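Side-chain contacts in gene product PA4716 (Pseudomonas aeruginosa, PDB 1U0K), which is of uncertain function but probably acts as an isomerase, perhaps an epimerase, of the PhzF family: residues P73-P78 / K105-R110; M122-A127 / A225-A230; R158-G163 / A229-E234; V197-V202 / R208-L213; L258-A263 / V268-H273. All blocks are in the same frame, centred on the assembly; numbering follows the deposited sequence.

Interaction 1: P73-P78 / K105-R110; sequences PFAGHP and KSVALR
A75 turns its methyl toward 105-110, where K105 CE and V107 CG2 both meet it, and the contact is little more than that meeting. K105 approaches with its aliphatic chain. Its CG sits between the backbone N and the carbonyl carbon (chi1 63°), and a bend at chi3 (-137°) swings the far end over the loop, which leaves K105 CE 4.0 Å from A75 CB. The second partner is a branch of V107: CG2, the methyl beside the backbone N, faces A75 CB at 4.2 Å, while CG1 points elsewhere. Seen from A75 CB, CE and CG2 lie roughly 60° apart, so both meet the methyl from the same general side, and both meetings are apolar. The charged end of K105 passes on beyond A75: NZ donates to the backbone carbonyls of Q124 and T162, and those bonds hold the lysine chain in its bent course.

On each side of A75 the loop packs on itself. P73 CG lies 3.9 Å above the F74 ring, toward its rim, and P78 CD sits over the centre of the H77 ring at 3.4 Å.

In this PhzF-family fold the loop entering helix 78-90 thus lies against the buried face of strand 106-114, with H77 and P78 touching E48, the predicted active-site residue. Helix 78-90 reaches the same face through L79, which meets V107 and L109, and from strand 117-129, M122 (selenomethionine) packs on A75, V107 and L109.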
# COMPACT_ATOMS: atom_id res chain seq x y z
N PRO A 73 -14.85 -10.21 -6.29
CA PRO A 73 -16.24 -10.35 -5.82
C PRO A 73 -16.56 -11.62 -5.00
O PRO A 73 -17.58 -12.26 -5.23
CB PRO A 73 -17.03 -10.31 -7.14
CG PRO A 73 -16.12 -10.95 -8.12
CD PRO A 73 -14.74 -10.46 -7.74
N PHE A 74 -15.73 -11.95 -4.01
CA PHE A 74 -15.93 -13.15 -3.20
C PHE A 74 -15.89 -12.89 -1.70
O PHE A 74 -15.23 -11.95 -1.23
CB PHE A 74 -14.87 -14.20 -3.60
CG PHE A 74 -14.61 -14.24 -5.08
CD1 PHE A 74 -13.54 -13.56 -5.63
CD2 PHE A 74 -15.47 -14.93 -5.92
CE1 PHE A 74 -13.32 -13.59 -7.00
CE2 PHE A 74 -15.25 -14.96 -7.28
CZ PHE A 74 -14.18 -14.29 -7.82
N ALA A 75 -16.61 -13.73 -0.95
CA ALA A 75 -16.70 -13.61 0.50
C ALA A 75 -15.32 -13.44 1.13
O ALA A 75 -14.42 -14.23 0.84
CB ALA A 75 -17.41 -14.84 1.08
N GLY A 76 -15.15 -12.39 1.94
CA GLY A 76 -13.88 -12.10 2.61
C GLY A 76 -14.05 -11.20 3.83
O GLY A 76 -15.16 -10.72 4.08
N HIS A 77 -12.96 -10.92 4.56
CA HIS A 77 -12.98 -10.05 5.74
C HIS A 77 -13.36 -8.54 5.54
O HIS A 77 -13.70 -7.87 6.51
CB HIS A 77 -11.66 -10.12 6.50
CG HIS A 77 -10.55 -9.44 5.78
ND1 HIS A 77 -9.93 -10.01 4.68
CD2 HIS A 77 -10.01 -8.21 5.92
CE1 HIS A 77 -9.04 -9.16 4.20
NE2 HIS A 77 -9.07 -8.06 4.94
N PRO A 78 -13.28 -7.98 4.33
CA PRO A 78 -13.93 -6.68 4.11
C PRO A 78 -15.41 -6.70 4.50
O PRO A 78 -15.94 -5.68 4.90
CB PRO A 78 -13.75 -6.45 2.61
CG PRO A 78 -12.47 -7.14 2.32
CD PRO A 78 -12.57 -8.42 3.12
N LYS A 105 -22.67 -14.32 -4.93
CA LYS A 105 -23.54 -14.80 -3.86
C LYS A 105 -23.91 -13.75 -2.80
O LYS A 105 -23.37 -12.65 -2.76
CB LYS A 105 -22.89 -16.01 -3.17
CG LYS A 105 -21.58 -15.74 -2.48
CD LYS A 105 -20.99 -17.03 -1.91
CE LYS A 105 -20.42 -16.84 -0.52
NZ LYS A 105 -19.91 -18.12 0.06
N SER A 106 -24.86 -14.15 -1.96
CA SER A 106 -25.32 -13.40 -0.81
C SER A 106 -24.62 -13.92 0.45
O SER A 106 -24.40 -15.12 0.59
CB SER A 106 -26.84 -13.58 -0.70
OG SER A 106 -27.36 -12.99 0.47
N VAL A 107 -24.26 -13.03 1.38
CA VAL A 107 -23.60 -13.43 2.62
C VAL A 107 -24.33 -12.85 3.82
O VAL A 107 -24.55 -11.65 3.91
CB VAL A 107 -22.13 -12.95 2.67
CG1 VAL A 107 -21.45 -13.42 3.94
CG2 VAL A 107 -21.37 -13.42 1.44
N ALA A 108 -24.72 -13.72 4.75
CA ALA A 108 -25.34 -13.32 5.99
C ALA A 108 -24.27 -13.01 7.05
O ALA A 108 -23.32 -13.78 7.24
CB ALA A 108 -26.27 -14.43 6.48
N LEU A 109 -24.42 -11.88 7.72
CA LEU A 109 -23.51 -11.47 8.78
C LEU A 109 -24.27 -11.06 10.03
O LEU A 109 -25.44 -10.72 9.96
CB LEU A 109 -22.63 -10.30 8.33
CG LEU A 109 -21.66 -10.62 7.19
CD1 LEU A 109 -22.21 -10.14 5.88
CD2 LEU A 109 -20.28 -10.05 7.48
N ARG A 110 -23.58 -11.14 11.16
CA ARG A 110 -24.07 -10.60 12.42
C ARG A 110 -22.97 -9.77 13.06
O ARG A 110 -21.79 -10.02 12.88
CB ARG A 110 -24.52 -11.74 13.34
CG ARG A 110 -23.42 -12.62 13.86
CD ARG A 110 -23.91 -13.77 14.75
NE ARG A 110 -22.80 -14.43 15.44
CZ ARG A 110 -22.15 -13.94 16.49
NH1 ARG A 110 -22.49 -12.77 17.03
NH2 ARG A 110 -21.14 -14.62 17.02

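Interaction 2: M122-A127 / A225-A230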
# COMPACT_ATOMS: atom_id res chain seq x y z
N MSE A 122 -19.47 -13.91 9.78
CA MSE A 122 -20.12 -14.17 8.52
C MSE A 122 -20.28 -15.67 8.30
O MSE A 122 -19.47 -16.46 8.80
CB MSE A 122 -19.33 -13.57 7.37
CG MSE A 122 -17.98 -14.23 7.12
SE MSE A 122 -16.86 -13.14 5.99
CE MSE A 122 -17.55 -13.57 4.43
N ASP A 123 -21.31 -16.04 7.55
CA ASP A 123 -21.54 -17.41 7.10
C ASP A 123 -21.10 -17.52 5.64
O ASP A 123 -21.72 -16.97 4.74
CB ASP A 123 -23.02 -17.77 7.24
CG ASP A 123 -23.32 -19.24 6.91
OD1 ASP A 123 -22.37 -20.05 6.78
OD2 ASP A 123 -24.48 -19.66 6.78
N GLN A 124 -19.98 -18.22 5.43
CA GLN A 124 -19.42 -18.39 4.09
C GLN A 124 -20.02 -19.57 3.31
O GLN A 124 -19.66 -19.79 2.15
CB GLN A 124 -17.91 -18.55 4.18
CG GLN A 124 -17.22 -17.34 4.81
CD GLN A 124 -15.73 -17.28 4.52
OE1 GLN A 124 -15.14 -18.25 4.07
NE2 GLN A 124 -15.13 -16.14 4.79
N GLY A 125 -20.92 -20.31 3.93
CA GLY A 125 -21.51 -21.49 3.31
C GLY A 125 -20.53 -22.64 3.35
O GLY A 125 -19.51 -22.58 4.03
N ARG A 126 -20.84 -23.72 2.64
CA ARG A 126 -19.95 -24.87 2.65
C ARG A 126 -18.84 -24.69 1.64
O ARG A 126 -19.04 -24.14 0.57
CB ARG A 126 -20.70 -26.19 2.43
CG ARG A 126 -21.37 -26.38 1.11
CD ARG A 126 -22.25 -27.63 1.09
NE ARG A 126 -23.23 -27.65 2.19
CZ ARG A 126 -24.36 -26.95 2.23
NH1 ARG A 126 -24.71 -26.14 1.23
NH2 ARG A 126 -25.16 -27.04 3.29
N ALA A 127 -17.66 -25.16 2.01
CA ALA A 127 -16.50 -25.06 1.16
C ALA A 127 -16.60 -26.08 0.05
O ALA A 127 -17.11 -27.19 0.25
CB ALA A 127 -15.24 -25.28 1.97
N ALA A 225 -9.62 -18.07 5.19
CA ALA A 225 -9.90 -18.61 6.51
C ALA A 225 -10.99 -19.67 6.46
O ALA A 225 -10.91 -20.68 7.15
CB ALA A 225 -10.29 -17.48 7.47
N GLY A 226 -12.02 -19.43 5.64
CA GLY A 226 -13.09 -20.38 5.46
C GLY A 226 -12.57 -21.70 4.90
O GLY A 226 -12.71 -22.73 5.56
N PRO A 227 -11.99 -21.67 3.71
CA PRO A 227 -11.37 -22.86 3.11
C PRO A 227 -10.42 -23.59 4.03
O PRO A 227 -10.45 -24.82 4.07
CB PRO A 227 -10.62 -22.28 1.91
CG PRO A 227 -11.46 -21.11 1.50
CD PRO A 227 -11.93 -20.52 2.79
N VAL A 228 -9.58 -22.85 4.76
CA VAL A 228 -8.62 -23.47 5.67
C VAL A 228 -9.36 -24.23 6.76
O VAL A 228 -9.01 -25.38 7.05
CB VAL A 228 -7.65 -22.43 6.30
CG1 VAL A 228 -6.91 -23.00 7.50
CG2 VAL A 228 -6.64 -21.95 5.26
N ALA A 229 -10.37 -23.61 7.35
CA ALA A 229 -11.16 -24.23 8.41
C ALA A 229 -11.82 -25.50 7.90
O ALA A 229 -11.80 -26.52 8.60
CB ALA A 229 -12.22 -23.28 8.93
N ALA A 230 -12.39 -25.44 6.70
CA ALA A 230 -13.09 -26.58 6.11
C ALA A 230 -12.11 -27.72 5.81
O ALA A 230 -12.46 -28.89 5.95
CB ALA A 230 -13.81 -26.18 4.84
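Strand 117-129 packs here against helix 222-234, the helix enclosed by one half of this diaminopimelate-epimerase-like fold, with Q124 and A127 of the strand touching G226, P227 and A230 of the helix. Q124 brings the one polar group to the contact, though its bonds go to residues outside it. Its CG stands beside the backbone N (chi1 -60°) and the chain runs out extended, so the amide arrives at the helix surface. There OE1 comes down on bare backbone, 3.3 Å from G226 CA, and passes 4.1 Å from P227 CD. G226 has no side chain to hold the amide off, which is how the oxygen gets so close. The amide is gripped at both ends: OE1 accepts from the hydroxyl of T162, and NE2 donates to the carbonyl of G222 in the first turn of the helix. Together these bonds fix which way round the amide lies and satisfy its buried oxygen. The helix is kinked at P227, whose N has no bond to the preceding turn, yet regular bonding resumes directly, A230 N to G226 O at 3.0 Å.

D123 OD1 takes the N-H of G125 at 3.2 Å from well above its carboxylate plane, an Asx turn between Q124 and the next residue to touch the helix, A127. That second touch, one helical turn further on, is made by two methyls, A127 CB and A230 CB, pressed to 3.3 Å, tighter than an ordinary carbon-carbon contact.

Interaction 3: R158-G163 / A229-E234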
# COMPACT_ATOMS: atom_id res chain seq x y z
N ARG A 158 -4.64 -29.08 -1.73
CA ARG A 158 -5.90 -29.07 -2.45
C ARG A 158 -6.42 -27.68 -2.65
O ARG A 158 -6.15 -26.80 -1.86
CB ARG A 158 -6.94 -29.90 -1.71
CG ARG A 158 -6.82 -31.35 -2.06
CD ARG A 158 -8.02 -32.10 -1.81
NE ARG A 158 -9.02 -32.01 -2.86
CZ ARG A 158 -10.21 -32.55 -2.73
NH1 ARG A 158 -10.51 -33.19 -1.61
NH2 ARG A 158 -11.11 -32.48 -3.69
N VAL A 159 -7.18 -27.52 -3.72
CA VAL A 159 -7.86 -26.26 -3.99
C VAL A 159 -9.16 -26.30 -3.19
O VAL A 159 -9.95 -27.22 -3.34
CB VAL A 159 -8.14 -26.09 -5.48
CG1 VAL A 159 -8.88 -24.77 -5.75
CG2 VAL A 159 -6.82 -26.14 -6.26
N VAL A 160 -9.35 -25.31 -2.33
CA VAL A 160 -10.55 -25.22 -1.50
C VAL A 160 -11.08 -23.79 -1.60
O VAL A 160 -10.30 -22.84 -1.64
CB VAL A 160 -10.26 -25.58 -0.03
CG1 VAL A 160 -11.55 -25.64 0.77
CG2 VAL A 160 -9.53 -26.94 0.06
N SER A 161 -12.40 -23.64 -1.64
CA SER A 161 -13.03 -22.36 -1.97
C SER A 161 -14.36 -22.15 -1.26
O SER A 161 -15.18 -23.06 -1.16
CB SER A 161 -13.28 -22.30 -3.47
OG SER A 161 -13.70 -21.01 -3.88
N THR A 162 -14.56 -20.94 -0.75
CA THR A 162 -15.89 -20.46 -0.36
C THR A 162 -16.28 -19.28 -1.25
O THR A 162 -17.13 -18.47 -0.87
CB THR A 162 -15.92 -20.05 1.11
OG1 THR A 162 -14.86 -19.13 1.39
CG2 THR A 162 -15.63 -21.23 2.02
N GLY A 163 -15.68 -19.21 -2.44
CA GLY A 163 -15.87 -18.11 -3.38
C GLY A 163 -14.62 -17.92 -4.23
O GLY A 163 -14.62 -18.11 -5.46
N ALA A 229 -10.37 -23.61 7.35
CA ALA A 229 -11.16 -24.23 8.41
C ALA A 229 -11.82 -25.50 7.90
O ALA A 229 -11.80 -26.52 8.60
CB ALA A 229 -12.22 -23.28 8.93
N ALA A 230 -12.39 -25.44 6.70
CA ALA A 230 -13.09 -26.58 6.11
C ALA A 230 -12.11 -27.72 5.81
O ALA A 230 -12.46 -28.89 5.95
CB ALA A 230 -13.81 -26.18 4.84
N TYR A 231 -10.90 -27.35 5.40
CA TYR A 231 -9.84 -28.32 5.11
C TYR A 231 -9.41 -29.06 6.36
O TYR A 231 -9.35 -30.29 6.37
CB TYR A 231 -8.61 -27.60 4.51
CG TYR A 231 -7.44 -28.52 4.20
CD1 TYR A 231 -7.27 -29.04 2.92
CD2 TYR A 231 -6.51 -28.85 5.17
CE1 TYR A 231 -6.21 -29.89 2.63
CE2 TYR A 231 -5.44 -29.69 4.89
CZ TYR A 231 -5.31 -30.20 3.62
OH TYR A 231 -4.24 -31.04 3.36
N LEU A 232 -9.11 -28.31 7.42
CA LEU A 232 -8.67 -28.90 8.68
C LEU A 232 -9.73 -29.86 9.22
O LEU A 232 -9.39 -30.95 9.68
CB LEU A 232 -8.33 -27.81 9.71
CG LEU A 232 -7.12 -26.93 9.37
CD1 LEU A 232 -7.04 -25.74 10.29
CD2 LEU A 232 -5.82 -27.73 9.44
N VAL A 233 -11.00 -29.49 9.13
CA VAL A 233 -12.09 -30.34 9.61
C VAL A 233 -12.28 -31.57 8.71
O VAL A 233 -12.55 -32.67 9.20
CB VAL A 233 -13.38 -29.49 9.75
CG1 VAL A 233 -14.61 -30.36 9.93
CG2 VAL A 233 -13.23 -28.55 10.92
N GLU A 234 -12.14 -31.39 7.40
CA GLU A 234 -12.30 -32.47 6.42
C GLU A 234 -11.26 -33.57 6.62
O GLU A 234 -11.57 -34.76 6.47
CB GLU A 234 -12.22 -31.90 5.00
CG GLU A 234 -12.20 -32.92 3.87
CD GLU A 234 -13.43 -33.81 3.84
OE1 GLU A 234 -14.55 -33.27 3.76
OE2 GLU A 234 -13.26 -35.05 3.90
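Y231 leaves helix 222-234 toward V160 and R158, two residues that point to the same side of strand 158-161. From CB, the ring is carried straight out from the helix, since CG lies anti to the backbone N (chi1 179°). CD1 is the first atom to meet the strand: V160 CG2 stands 4.2 Å from Y231 CD1, near the ring plane, so the methyl touches an edge. One atom further out, CE1 has R158 CB at 4.4 Å, again at the edge. The ring thus lies with one flank along the strand, spanning two alternate residues. Across the ring, Y231 CD2 is 4.3 Å from L200 CD2 of strand 196-201. At the tip, OH is hydrogen-bonded to the carbonyl of P156, just ahead of the strand, which ties down the hydroxyl end.

R158 offers Y231 only its aliphatic base. The guanidinium runs on to the carbonyl of G130 through NH2 and to the hydroxyl of Y235 through NH1, and the Y235 ring in turn meets that of Y231 with planes at about 40°. At the end of the strand S161 OG accepts from G163 N at 3.0 Å, an ST turn where the chain leaves the strand.

Strands 117-129, 158-161, 166-170, 196-201 and 256-262 all send side chains onto this helix. Strands wrapped round a central helix in this way are the hallmark of each half of the diaminopimelate-epimerase-like fold.

Interaction 4: V197-V202 / R208-L213; sequences VYLLDV and RTWDNL
T209 turns its hydroxyl anti to the backbone N (chi1 -162°), which sends OG1 to V197 O, while Y198 swings its ring out the same way (chi1 -166°) and lays it across the rest of the threonine. The hydroxyl donates to V197 O at 2.8 Å. A water gives that carbonyl its second bond, 2.7 Å from V197 O, and takes the N-H of W210 at 2.9 Å. V197 O is therefore gripped twice, and the water stands in for a strand-to-strand bond where the two chains part. The threonine and tyrosine side chains cross at about a right angle, with T209 CB 3.5 Å from Y198 CD1. R208 O lies over a face of the same ring, offset toward the rim.

Strands 196-201 and 206-208 form a beta hairpin whose second strand runs out into the loop at T209. Between the two segments the one bridge is L199 with R208, an antiparallel hydrogen-bonded pair. L199 N reaches R208 O at 2.9 Å and R208 N returns to L199 O at 3.0 Å. L199 CD1 then meets the edge of the indole, 3.8 Å from W210 CZ3.

The polar ends have partners elsewhere: Y198 OH bonds to Q248, and R208 forms a salt bridge with E217 and a cation-pi contact with F251. On its far side strand 196-201 is bonded in parallel to 166-170. Y198 and L200 rest on V228 of helix 222-234, while L199 packs against L176 of helix 173-177.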
# COMPACT_ATOMS: atom_id res chain seq x y z
N VAL A 197 -2.27 -18.98 -3.83
CA VAL A 197 -1.68 -19.98 -2.95
C VAL A 197 -1.75 -19.48 -1.50
O VAL A 197 -1.45 -18.31 -1.22
CB VAL A 197 -0.20 -20.26 -3.28
CG1 VAL A 197 0.43 -21.20 -2.24
CG2 VAL A 197 -0.04 -20.85 -4.67
N TYR A 198 -2.15 -20.37 -0.60
CA TYR A 198 -2.12 -20.11 0.84
C TYR A 198 -1.24 -21.18 1.50
O TYR A 198 -1.59 -22.36 1.52
CB TYR A 198 -3.54 -20.13 1.41
CG TYR A 198 -3.67 -19.56 2.80
CD1 TYR A 198 -3.92 -18.21 3.00
CD2 TYR A 198 -3.54 -20.37 3.92
CE1 TYR A 198 -4.04 -17.67 4.28
CE2 TYR A 198 -3.66 -19.85 5.21
CZ TYR A 198 -3.90 -18.50 5.39
OH TYR A 198 -4.01 -17.98 6.67
N LEU A 199 -0.09 -20.76 2.02
CA LEU A 199 0.80 -21.67 2.74
C LEU A 199 0.24 -21.93 4.13
O LEU A 199 -0.15 -20.99 4.82
CB LEU A 199 2.21 -21.09 2.87
CG LEU A 199 2.93 -20.67 1.59
CD1 LEU A 199 4.35 -20.23 1.90
CD2 LEU A 199 2.92 -21.78 0.56
N LEU A 200 0.21 -23.20 4.54
CA LEU A 200 -0.51 -23.61 5.74
C LEU A 200 0.30 -24.57 6.61
O LEU A 200 0.63 -25.65 6.17
CB LEU A 200 -1.82 -24.28 5.34
CG LEU A 200 -2.76 -24.75 6.46
CD1 LEU A 200 -3.21 -23.58 7.30
CD2 LEU A 200 -3.95 -25.48 5.87
N ASP A 201 0.60 -24.14 7.83
CA ASP A 201 1.05 -25.03 8.90
C ASP A 201 -0.20 -25.57 9.61
O ASP A 201 -0.83 -24.87 10.38
CB ASP A 201 1.95 -24.25 9.86
CG ASP A 201 2.25 -25.01 11.14
OD1 ASP A 201 2.09 -26.25 11.16
OD2 ASP A 201 2.65 -24.44 12.17
N VAL A 202 -0.56 -26.82 9.33
CA VAL A 202 -1.81 -27.39 9.83
C VAL A 202 -1.80 -27.64 11.34
O VAL A 202 -2.86 -27.61 11.97
CB VAL A 202 -2.22 -28.70 9.10
CG1 VAL A 202 -2.28 -28.48 7.59
CG2 VAL A 202 -1.29 -29.86 9.45
N ARG A 208 0.25 -18.17 5.61
CA ARG A 208 0.87 -17.03 4.94
C ARG A 208 0.35 -16.94 3.52
O ARG A 208 0.20 -17.94 2.83
CB ARG A 208 2.39 -17.18 4.91
CG ARG A 208 3.04 -16.95 6.26
CD ARG A 208 4.56 -16.85 6.19
NE ARG A 208 5.02 -15.54 5.74
CZ ARG A 208 6.30 -15.15 5.71
NH1 ARG A 208 7.27 -15.97 6.09
NH2 ARG A 208 6.60 -13.94 5.29
N THR A 209 0.10 -15.72 3.07
CA THR A 209 -0.36 -15.50 1.70
C THR A 209 -0.03 -14.07 1.25
O THR A 209 0.07 -13.16 2.06
CB THR A 209 -1.87 -15.80 1.60
OG1 THR A 209 -2.25 -16.01 0.23
CG2 THR A 209 -2.73 -14.63 2.09
N TRP A 210 0.15 -13.92 -0.06
CA TRP A 210 0.63 -12.69 -0.67
C TRP A 210 -0.28 -12.29 -1.82
O TRP A 210 -1.15 -13.06 -2.24
CB TRP A 210 2.04 -12.90 -1.23
CG TRP A 210 3.12 -13.04 -0.20
CD1 TRP A 210 3.94 -12.06 0.26
CD2 TRP A 210 3.52 -14.24 0.47
NE1 TRP A 210 4.82 -12.56 1.19
CE2 TRP A 210 4.58 -13.90 1.34
CE3 TRP A 210 3.08 -15.57 0.44
CZ2 TRP A 210 5.21 -14.85 2.17
CZ3 TRP A 210 3.71 -16.51 1.26
CH2 TRP A 210 4.76 -16.14 2.11
N ASP A 211 -0.06 -11.09 -2.36
CA ASP A 211 -0.60 -10.75 -3.67
C ASP A 211 0.01 -11.70 -4.71
O ASP A 211 0.88 -12.50 -4.40
CB ASP A 211 -0.38 -9.27 -4.02
CG ASP A 211 1.10 -8.88 -4.09
OD1 ASP A 211 1.96 -9.73 -4.39
OD2 ASP A 211 1.48 -7.70 -3.90
N ASN A 212 -0.45 -11.58 -5.95
CA ASN A 212 -0.04 -12.47 -7.04
C ASN A 212 1.47 -12.48 -7.30
O ASN A 212 2.03 -13.51 -7.67
CB ASN A 212 -0.78 -12.09 -8.32
CG ASN A 212 -0.51 -13.03 -9.48
OD1 ASN A 212 0.54 -12.97 -10.13
ND2 ASN A 212 -1.47 -13.91 -9.76
N LEU A 213 2.11 -11.33 -7.09
CA LEU A 213 3.55 -11.19 -7.35
C LEU A 213 4.43 -11.58 -6.16
O LEU A 213 5.66 -11.62 -6.29
CB LEU A 213 3.86 -9.76 -7.79
CG LEU A 213 3.20 -9.33 -9.11
CD1 LEU A 213 3.38 -7.84 -9.34
CD2 LEU A 213 3.76 -10.12 -10.29
O HOH W 1 0.41 -16.35 -1.66

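Interaction 5: L258-A263 / V268-H273; sequences LDVQVA and VRVGGH
R269 O is gripped by the neighbouring strand and a water. Q261 N donates to it in the carbonyl plane at 3.1 Å, the water adds a second bond to R269 O at 3.1 Å, and V260 CA brings a C-H contact at 3.3 Å. The same water accepts from Q261 NE2 at 2.9 Å, so Q261 holds this carbonyl with both its main chain and, through the water, its amide.

These are the arms of a beta hairpin, strands 256-262 and 267-282; the parts 258-262 and 268-273 run antiparallel at 168°. D259 with G271 and Q261 with R269 are the hydrogen-bonded pairs; the returning bond of the second, R269 N to Q261 O, measures 2.9 Å. Above the Q261-R269 pair, Q261 CG sits between backbone N and carbonyl carbon (chi1 65°) and meets R269 CB at 3.7 Å. The arginine chain then runs away extended, with its guanidinium plane 69° from the amide plane. D259, on the same face, gives OD2 to the hydroxyl of Y119.

V260 with V270 and V262 with V268 are the non-hydrogen-bonded pairs and fill the other face. V260 CG1 and V270 CG2 meet loosely at 4.3 Å, while A229 of helix 222-234 packs on V260 and V268.

The hairpin is therefore amphipathic: a valine face joins the hydrophobic core round the helix, and a polar face, where water can take part in the bonding, lies away from it.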
# COMPACT_ATOMS: atom_id res chain seq x y z
N LEU A 258 -8.13 -15.18 13.78
CA LEU A 258 -9.32 -15.31 12.96
C LEU A 258 -10.12 -16.46 13.56
O LEU A 258 -9.63 -17.59 13.64
CB LEU A 258 -8.95 -15.63 11.51
CG LEU A 258 -8.05 -14.63 10.76
CD1 LEU A 258 -6.56 -14.85 11.05
CD2 LEU A 258 -8.29 -14.72 9.26
N ASP A 259 -11.33 -16.17 14.03
CA ASP A 259 -12.21 -17.19 14.61
C ASP A 259 -12.92 -17.94 13.49
O ASP A 259 -13.46 -17.33 12.58
CB ASP A 259 -13.24 -16.54 15.54
CG ASP A 259 -12.60 -15.84 16.71
OD1 ASP A 259 -11.49 -16.25 17.12
OD2 ASP A 259 -13.11 -14.86 17.30
N VAL A 260 -12.91 -19.26 13.57
CA VAL A 260 -13.52 -20.09 12.54
C VAL A 260 -14.30 -21.24 13.16
O VAL A 260 -14.05 -21.63 14.29
CB VAL A 260 -12.46 -20.65 11.56
CG1 VAL A 260 -11.83 -19.51 10.75
CG2 VAL A 260 -11.38 -21.45 12.29
N GLN A 261 -15.26 -21.76 12.41
CA GLN A 261 -16.02 -22.94 12.82
C GLN A 261 -16.71 -23.58 11.62
O GLN A 261 -17.19 -22.88 10.73
CB GLN A 261 -17.05 -22.58 13.89
CG GLN A 261 -18.13 -21.63 13.41
CD GLN A 261 -18.97 -21.10 14.54
OE1 GLN A 261 -19.86 -21.79 15.04
NE2 GLN A 261 -18.71 -19.85 14.94
N VAL A 262 -16.75 -24.91 11.60
CA VAL A 262 -17.45 -25.65 10.58
C VAL A 262 -18.62 -26.37 11.26
O VAL A 262 -18.43 -27.06 12.25
CB VAL A 262 -16.53 -26.69 9.89
CG1 VAL A 262 -17.27 -27.44 8.79
CG2 VAL A 262 -15.27 -26.00 9.35
N ALA A 263 -19.83 -26.18 10.73
CA ALA A 263 -21.03 -26.78 11.30
C ALA A 263 -21.20 -28.21 10.79
O ALA A 263 -20.39 -28.70 10.00
CB ALA A 263 -22.25 -25.94 10.93
N VAL A 268 -19.23 -22.92 6.95
CA VAL A 268 -18.10 -22.40 7.71
C VAL A 268 -18.39 -20.95 8.06
O VAL A 268 -18.81 -20.17 7.21
CB VAL A 268 -16.75 -22.53 6.97
CG1 VAL A 268 -16.83 -22.04 5.53
CG2 VAL A 268 -15.64 -21.81 7.73
N ARG A 269 -18.19 -20.60 9.32
CA ARG A 269 -18.37 -19.23 9.76
C ARG A 269 -17.02 -18.65 10.16
O ARG A 269 -16.21 -19.31 10.80
CB ARG A 269 -19.37 -19.18 10.90
CG ARG A 269 -20.81 -19.40 10.45
CD ARG A 269 -21.82 -19.54 11.59
NE ARG A 269 -23.20 -19.40 11.12
CZ ARG A 269 -24.24 -19.10 11.91
NH1 ARG A 269 -24.08 -18.90 13.22
NH2 ARG A 269 -25.46 -19.00 11.38
N VAL A 270 -16.78 -17.41 9.74
CA VAL A 270 -15.53 -16.72 10.06
C VAL A 270 -15.86 -15.42 10.80
O VAL A 270 -16.75 -14.69 10.38
CB VAL A 270 -14.72 -16.41 8.79
CG1 VAL A 270 -13.40 -15.73 9.14
CG2 VAL A 270 -14.48 -17.69 7.96
N GLY A 271 -15.17 -15.15 11.89
CA GLY A 271 -15.44 -13.96 12.69
C GLY A 271 -14.20 -13.33 13.27
O GLY A 271 -13.12 -13.92 13.29
N GLY A 272 -14.36 -12.11 13.76
CA GLY A 272 -13.27 -11.38 14.38
C GLY A 272 -13.71 -10.04 14.92
O GLY A 272 -14.79 -9.54 14.60
N HIS A 273 -12.86 -9.46 15.76
CA HIS A 273 -13.06 -8.12 16.28
C HIS A 273 -12.72 -7.06 15.23
O HIS A 273 -11.85 -7.27 14.37
CB HIS A 273 -12.23 -7.92 17.55
CG HIS A 273 -12.69 -8.75 18.70
ND1 HIS A 273 -13.73 -8.37 19.53
CD2 HIS A 273 -12.27 -9.95 19.17
CE1 HIS A 273 -13.93 -9.31 20.44
NE2 HIS A 273 -13.05 -10.27 20.25
O HOH W 2 -16.38 -18.51 13.78

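How the interactions relate
Interaction 1 closes first along the chain, interaction 4 is nested inside the loops closed by interactions 2 and 3, and interaction 5 comes last. Interactions 2 and 3, centres about 7 Å apart, share A229 and A230 of helix 222-234; interactions 4 and 5 also touch this helix. Interaction 5 joins interaction 2, centres about 8 Å apart, where strands 117-129 and 267-282 pair. Interaction 1 reaches them through strand 117-129 and K105 but lies about 21 Å from interaction 4 (centres). That strand ties 105-110 to the helix-centred half, consistent with a two-part epimerase-like fold. E48, the predicted active-site residue, is about 9 to 10 Å, side chain to side chain, from residues of interactions 1, 2, 4 and 5.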